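Local coordinates for protein farnesyl pyrophosphate synthase (Pseudomonas aeruginosa, PDB 3ZOU) that catalyses the condensation of geranyl diphosphate with isopentenyl diphosphate to make farnesyl diphosphate, using magnesium ions, at residues D85-D90 with F105-A110; V23-R26 with L32-A35; S189-A194 with A203-L208. All coordinates share one frame; numbering follows the deposited sequence. Where two conformers were deposited one is given.

Interaction 1: residues D85-D90 with F105-A110; sequences DLPAMD and FDEATA. With MG (magnesium ion), chain D; MG (magnesium ion), chain C; GPP (geranyl diphosphate), chain E.
L86 and P87 meet the side chain of E107, and L86 also reaches A110. L86 and E107 slant across one another. One branch of L86 does the touching: CD2 packs on E107 CG at 4.0 Å and on A110 CB at 4.2 Å. P87 and E107 reach toward each other from their two segments. The proline ring meets the end of the glutamate, with P87 CG 3.6 Å from E107 OE1. E107 gets there because CG lies opposite the backbone N (chi1 -176°) and the chain beyond it is extended. No direct hydrogen bond joins the two segments. A water accepts from A88 N and also lies beside E107 OE2, but that second distance is too short to be trusted.

Each segment has its own local order. L86 to M89 form a type I turn. D106 is the N-cap of helix 107-126. Its OD1 takes both T109 N (2.8 Å) and T109 OG1 (2.9 Å) on the syn side, from the same face of the carboxylate plane, both tilted out of that plane. D106 OD2 pairs with R31. Across the dimer interface, A88 and E107 of the second subunit pack against E107 and A88.

Just past the turn, D90 reaches the metal site. D90 OD2 bridges two magnesium ions, 2.0 Å from that of chain D and 2.1 Å from that of chain C, and both also hold O1A of geranyl diphosphate. D84 binds metal beside it. The DDLPAMD sequence that begins at D84 is the first aspartate-rich motif of polyprenyl synthases, which binds the allylic diphosphate through magnesium.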
# COMPACT_ATOMS: atom_id res chain seq x y z
N ASP A 85 -4.62 -15.75 -4.73
CA ASP A 85 -5.63 -16.78 -4.78
C ASP A 85 -6.74 -16.45 -5.80
O ASP A 85 -7.54 -17.30 -6.15
CB ASP A 85 -6.27 -16.95 -3.41
CG ASP A 85 -5.41 -17.68 -2.40
OD1 ASP A 85 -4.55 -18.48 -2.77
OD2 ASP A 85 -5.67 -17.47 -1.21
N LEU A 86 -6.84 -15.18 -6.20
CA LEU A 86 -7.95 -14.76 -7.07
C LEU A 86 -8.04 -15.52 -8.38
O LEU A 86 -7.06 -15.98 -8.89
CB LEU A 86 -7.82 -13.27 -7.41
CG LEU A 86 -7.93 -12.29 -6.26
CD1 LEU A 86 -7.56 -10.90 -6.74
CD2 LEU A 86 -9.33 -12.29 -5.68
N PRO A 87 -9.28 -15.61 -8.95
CA PRO A 87 -9.42 -16.29 -10.20
C PRO A 87 -8.47 -15.87 -11.30
O PRO A 87 -8.06 -16.71 -12.10
CB PRO A 87 -10.85 -15.96 -10.56
CG PRO A 87 -11.55 -15.90 -9.29
CD PRO A 87 -10.57 -15.20 -8.39
N ALA A 88 -8.11 -14.58 -11.37
CA ALA A 88 -7.23 -14.10 -12.42
C ALA A 88 -5.78 -14.49 -12.25
O ALA A 88 -4.96 -14.34 -13.15
CB ALA A 88 -7.32 -12.61 -12.53
N MET A 89 -5.45 -14.96 -11.04
CA MET A 89 -4.10 -15.36 -10.68
C MET A 89 -4.12 -16.85 -10.51
O MET A 89 -4.19 -17.56 -11.50
CB MET A 89 -3.64 -14.65 -9.38
CG MET A 89 -3.72 -13.15 -9.53
SD MET A 89 -2.09 -12.38 -9.56
CE MET A 89 -2.75 -10.90 -8.79
N ASP A 90 -4.03 -17.37 -9.28
CA ASP A 90 -3.97 -18.86 -9.13
C ASP A 90 -5.34 -19.56 -9.08
O ASP A 90 -5.41 -20.80 -9.17
CB ASP A 90 -3.11 -19.26 -7.97
CG ASP A 90 -1.67 -19.00 -8.24
OD1 ASP A 90 -1.27 -18.79 -9.43
OD2 ASP A 90 -0.93 -19.00 -7.24
N PHE A 105 -16.35 -14.74 1.02
CA PHE A 105 -17.03 -13.50 0.87
C PHE A 105 -17.39 -13.38 -0.58
O PHE A 105 -18.37 -13.98 -1.02
CB PHE A 105 -16.17 -12.32 1.45
CG PHE A 105 -15.96 -12.38 2.91
CD1 PHE A 105 -14.97 -13.16 3.38
CD2 PHE A 105 -16.78 -11.70 3.83
CE1 PHE A 105 -14.78 -13.33 4.72
CE2 PHE A 105 -16.56 -11.79 5.20
CZ PHE A 105 -15.56 -12.65 5.64
N ASP A 106 -16.66 -12.64 -1.33
CA ASP A 106 -16.88 -12.45 -2.75
C ASP A 106 -15.62 -11.83 -3.31
O ASP A 106 -14.72 -11.41 -2.55
CB ASP A 106 -18.10 -11.58 -3.08
CG ASP A 106 -18.10 -10.24 -2.37
OD1 ASP A 106 -17.35 -9.36 -2.80
OD2 ASP A 106 -18.78 -10.11 -1.34
N GLU A 107 -15.50 -11.82 -4.63
CA GLU A 107 -14.25 -11.45 -5.25
C GLU A 107 -13.92 -9.95 -5.02
O GLU A 107 -12.80 -9.60 -4.68
CB GLU A 107 -14.22 -11.80 -6.72
CG GLU A 107 -12.91 -11.51 -7.34
CD GLU A 107 -12.80 -12.02 -8.76
OE1 GLU A 107 -13.59 -12.92 -9.15
OE2 GLU A 107 -11.91 -11.49 -9.50
N ALA A 108 -14.93 -9.11 -5.18
CA ALA A 108 -14.70 -7.67 -4.98
C ALA A 108 -14.22 -7.40 -3.55
O ALA A 108 -13.26 -6.63 -3.33
CB ALA A 108 -15.97 -6.90 -5.28
N THR A 109 -14.87 -8.04 -2.58
CA THR A 109 -14.53 -7.88 -1.16
C THR A 109 -13.12 -8.41 -0.90
O THR A 109 -12.37 -7.76 -0.18
CB THR A 109 -15.58 -8.52 -0.24
OG1 THR A 109 -16.82 -7.83 -0.45
CG2 THR A 109 -15.21 -8.38 1.22
N ALA A 110 -12.70 -9.50 -1.54
CA ALA A 110 -11.34 -10.02 -1.34
C ALA A 110 -10.34 -9.03 -1.87
O ALA A 110 -9.34 -8.75 -1.22
CB ALA A 110 -11.16 -11.35 -2.01
MG MG D . -0.79 -19.52 -5.34
MG MG C . 0.91 -17.93 -7.38
C1 GPP E . 2.28 -17.22 -3.39
O1 GPP E . 3.06 -18.00 -4.34
C2 GPP E . 2.37 -15.77 -3.75
C3 GPP E . 3.33 -14.95 -3.26
C4 GPP E . 4.24 -15.49 -2.23
C5 GPP E . 3.40 -13.53 -3.59
C6 GPP E . 2.05 -13.07 -4.18
C7 GPP E . 2.23 -11.69 -4.64
C8 GPP E . 1.30 -10.85 -5.07
C9 GPP E . -0.22 -11.08 -5.16
C10 GPP E . 2.00 -9.58 -5.45
PA GPP E . 2.45 -19.36 -4.91
O1A GPP E . 1.17 -19.04 -5.73
O2A GPP E . 3.58 -19.99 -5.70
O3A GPP E . 2.26 -20.17 -3.54
PB GPP E . 0.91 -20.74 -2.86
O1B GPP E . -0.23 -20.18 -3.69
O2B GPP E . 0.99 -22.25 -2.95
O3B GPP E . 1.06 -20.16 -1.45
O HOH W 1 -2.80 -19.72 -4.88
O HOH W 2 -9.84 -12.35 -10.38
O HOH W 3 1.81 -19.38 -8.65
O HOH W 4 0.40 -16.95 -9.22
O HOH W 5 2.89 -16.92 -7.30
O HOH W 6 -0.78 -21.44 -6.08

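Interaction 2: residues V23-R26 with L32-A35; sequences VAPR and LYEA
Y33 packs on V23, A24 and P25, mostly through its ring. Its CB begins near the alanine, with Y33 CB 4.0 Å from A24 CB. CG then swings to the side of the backbone N, opposite the carbonyl carbon (chi1 -82°). With chi2 at 75° this turns one face of the ring toward A24. A24 CA sits over that face, 3.8 Å from the ring centroid and 16° off the normal, a CH-pi contact.

The two sides of the ring then part. On one side Y33 CD1 packs on A24 CB at 3.7 Å, and Y33 CE1 goes on to P25 CD, also at 3.7 Å. On the other side Y33 CD2 lies 3.8 Å from V23 C, and Y33 CE2 is 3.8 Å from V23 O. At the far end P25 CD lies against Y33 CZ and OH, each 3.7 Å away. The proline side chain crosses the tyrosine at about a right angle and meets the ring obliquely. No hydrogen bond crosses between the segments, which meet by packing and the CH-pi contact.

Segment 23-26 belongs to the loop between helix 3-19 and helix 30-40, and the contact packs that loop on the helix that follows it. A35 turns to helix 107-126, touching T109 and A113. S151 of the second subunit packs on L32 and Y33, and A152 of that subunit packs on P25.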
# COMPACT_ATOMS: atom_id res chain seq x y z
N VAL A 23 -10.90 -3.88 13.89
CA VAL A 23 -12.17 -3.40 14.45
C VAL A 23 -12.64 -2.28 13.54
O VAL A 23 -11.98 -1.28 13.37
CB VAL A 23 -12.01 -2.92 15.92
CG1 VAL A 23 -13.35 -2.42 16.42
CG2 VAL A 23 -11.48 -4.03 16.82
N ALA A 24 -13.80 -2.48 12.93
CA ALA A 24 -14.37 -1.52 12.03
C ALA A 24 -14.70 -0.25 12.77
O ALA A 24 -15.27 -0.35 13.88
CB ALA A 24 -15.64 -2.06 11.38
N PRO A 25 -14.36 0.89 12.20
CA PRO A 25 -14.69 2.15 12.93
C PRO A 25 -16.17 2.52 12.90
O PRO A 25 -16.58 3.41 13.67
CB PRO A 25 -13.87 3.22 12.22
CG PRO A 25 -13.40 2.63 10.95
CD PRO A 25 -13.53 1.14 11.00
N ARG A 26 -16.93 1.89 12.04
CA ARG A 26 -18.38 2.08 12.00
C ARG A 26 -19.06 0.89 11.40
O ARG A 26 -18.48 0.10 10.65
CB ARG A 26 -18.74 3.36 11.26
CG ARG A 26 -18.24 3.42 9.85
CD ARG A 26 -18.32 4.89 9.35
NE ARG A 26 -19.73 5.24 9.29
CZ ARG A 26 -20.25 6.47 9.41
NH1 ARG A 26 -19.49 7.52 9.57
NH2 ARG A 26 -21.58 6.59 9.37
N LEU A 32 -16.28 -5.60 5.58
CA LEU A 32 -14.92 -5.43 5.07
C LEU A 32 -13.87 -5.80 6.08
O LEU A 32 -12.94 -6.53 5.76
CB LEU A 32 -14.76 -3.95 4.62
CG LEU A 32 -13.33 -3.59 4.18
CD1 LEU A 32 -12.96 -4.33 2.91
CD2 LEU A 32 -13.21 -2.08 3.99
N TYR A 33 -14.08 -5.33 7.31
CA TYR A 33 -13.14 -5.65 8.39
C TYR A 33 -13.20 -7.14 8.71
O TYR A 33 -12.17 -7.73 9.05
CB TYR A 33 -13.35 -4.76 9.61
CG TYR A 33 -12.66 -3.44 9.43
CD1 TYR A 33 -13.19 -2.44 8.59
CD2 TYR A 33 -11.46 -3.19 10.05
CE1 TYR A 33 -12.51 -1.25 8.39
CE2 TYR A 33 -10.74 -1.99 9.82
CZ TYR A 33 -11.31 -1.02 9.01
OH TYR A 33 -10.62 0.18 8.84
N GLU A 34 -14.38 -7.75 8.64
CA GLU A 34 -14.42 -9.20 8.78
C GLU A 34 -13.64 -9.94 7.72
O GLU A 34 -12.95 -10.95 8.01
CB GLU A 34 -15.86 -9.72 8.82
CG GLU A 34 -15.90 -11.22 9.11
CD GLU A 34 -14.86 -11.78 10.17
OE1 GLU A 34 -14.96 -11.29 11.33
OE2 GLU A 34 -13.92 -12.66 9.88
N ALA A 35 -13.73 -9.47 6.48
CA ALA A 35 -12.93 -10.10 5.38
C ALA A 35 -11.43 -9.89 5.60
O ALA A 35 -10.63 -10.78 5.28
CB ALA A 35 -13.31 -9.63 3.99

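Interaction 3: residues S189-A194 with A203-L208; sequences SVRLGA and ASLAAL
V190 is the first residue of its segment to meet the other helix. Its CG1 branch lies opposite the backbone N (chi1 166°) and packs on L208 CB at 3.6 Å. R191 comes next, bent at chi2 and chi3, which folds its end back across L205 at about a right angle. L205 CB sits over one face of the guanidinium, toward its rim. R191 CD and L205 CD2 are 3.7 Å apart. A water lies in the plane of the guanidinium, at its edge. It accepts from R191 NE (2.8 Å) and donates to L205 O (3.0 Å), so it joins an arginine to a helix carbonyl. A194, one turn on from V190, closes the contact. Its CB touches two leucines, 3.5 Å from L205 CD2 and 3.8 Å from L208 CD1.

The axes of 189-194 and 203-208 pass 9.9 Å apart at 153°, so these parts of helices 171-196 and 202-227 run roughly antiparallel. A short loop joins the two helices. Helix 47-58 lies against V190 through L51 and A55, and L59 touches A194. L192 turns from helix 202-227 to A69 of helix 67-85 and to M141 and R144 of helix 135-149.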
# COMPACT_ATOMS: atom_id res chain seq x y z
N SER A 189 11.74 -8.32 6.37
CA SER A 189 11.31 -8.71 7.72
C SER A 189 12.53 -8.66 8.66
O SER A 189 12.46 -8.11 9.74
CB SER A 189 10.74 -10.13 7.71
OG SER A 189 9.54 -10.14 6.90
N VAL A 190 13.61 -9.26 8.21
CA VAL A 190 14.88 -9.18 8.96
C VAL A 190 15.38 -7.71 9.13
O VAL A 190 15.79 -7.28 10.22
CB VAL A 190 15.93 -10.08 8.31
CG1 VAL A 190 17.33 -9.80 8.82
CG2 VAL A 190 15.52 -11.54 8.47
N ARG A 191 15.37 -6.93 8.06
CA ARG A 191 15.86 -5.58 8.08
C ARG A 191 15.01 -4.74 9.05
O ARG A 191 15.56 -3.97 9.85
CB ARG A 191 15.82 -4.93 6.64
CG ARG A 191 16.16 -3.45 6.61
CD ARG A 191 17.51 -3.10 7.17
NE ARG A 191 18.56 -3.82 6.49
CZ ARG A 191 19.35 -3.33 5.52
NH1 ARG A 191 19.32 -2.06 5.18
NH2 ARG A 191 20.25 -4.12 4.95
N LEU A 192 13.68 -4.87 9.01
CA LEU A 192 12.82 -4.07 9.87
C LEU A 192 13.02 -4.43 11.34
O LEU A 192 13.01 -3.55 12.18
CB LEU A 192 11.37 -4.22 9.44
CG LEU A 192 10.88 -3.14 8.51
CD1 LEU A 192 11.66 -3.00 7.24
CD2 LEU A 192 9.40 -3.36 8.20
N GLY A 193 13.13 -5.73 11.62
CA GLY A 193 13.39 -6.13 13.02
C GLY A 193 14.72 -5.59 13.48
O GLY A 193 14.84 -5.09 14.60
N ALA A 194 15.72 -5.61 12.60
CA ALA A 194 17.06 -5.10 12.94
C ALA A 194 16.97 -3.61 13.21
O ALA A 194 17.54 -3.07 14.14
CB ALA A 194 18.04 -5.41 11.83
N ALA A 203 27.39 -2.90 8.95
CA ALA A 203 27.92 -4.22 8.82
C ALA A 203 26.92 -5.26 9.34
O ALA A 203 26.81 -6.32 8.74
CB ALA A 203 29.23 -4.31 9.58
N SER A 204 26.28 -5.00 10.47
CA SER A 204 25.30 -6.00 10.96
C SER A 204 24.11 -6.12 10.05
O SER A 204 23.60 -7.23 9.82
CB SER A 204 24.81 -5.69 12.33
OG SER A 204 25.85 -5.81 13.26
N LEU A 205 23.66 -4.99 9.50
CA LEU A 205 22.58 -5.06 8.51
C LEU A 205 22.95 -5.85 7.27
O LEU A 205 22.16 -6.60 6.77
CB LEU A 205 22.12 -3.67 8.10
CG LEU A 205 21.43 -2.86 9.20
CD1 LEU A 205 20.99 -1.48 8.71
CD2 LEU A 205 20.19 -3.57 9.75
N ALA A 206 24.17 -5.72 6.79
CA ALA A 206 24.59 -6.41 5.63
C ALA A 206 24.64 -7.92 5.91
O ALA A 206 24.29 -8.74 5.06
CB ALA A 206 25.95 -5.89 5.17
N ALA A 207 25.18 -8.27 7.09
CA ALA A 207 25.22 -9.66 7.47
C ALA A 207 23.86 -10.28 7.57
O ALA A 207 23.64 -11.38 7.13
CB ALA A 207 25.95 -9.80 8.81
N LEU A 208 22.97 -9.55 8.19
CA LEU A 208 21.59 -10.02 8.31
C LEU A 208 20.91 -10.12 6.98
O LEU A 208 20.10 -11.04 6.73
CB LEU A 208 20.81 -9.14 9.33
CG LEU A 208 21.08 -9.38 10.81
CD1 LEU A 208 20.48 -8.26 11.61
CD2 LEU A 208 20.56 -10.73 11.32
O HOH W 7 19.20 -6.52 7.06

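Interactions 1 and 2 are neighbours, with centres 19 Å apart. They touch where T109 and F105 pack on A35 and F105 on E34; T109 CG2 lies 3.6 Å from A35 CB. Both also reach the second subunit, so both contribute to the contact between subunits. Interaction 1 carries the active-site link, because D90 in it binds the two magnesium ions and, through them, geranyl diphosphate. Interaction 3 stands apart. Its centre is 34 Å from each of the other two, and its nearest atoms are about 19 Å from interaction 1 and about 20 Å from interaction 2. The V190 side chain is about 12 Å from the bound benzoxazolone fragment, and the contact lies in neither ligand pocket.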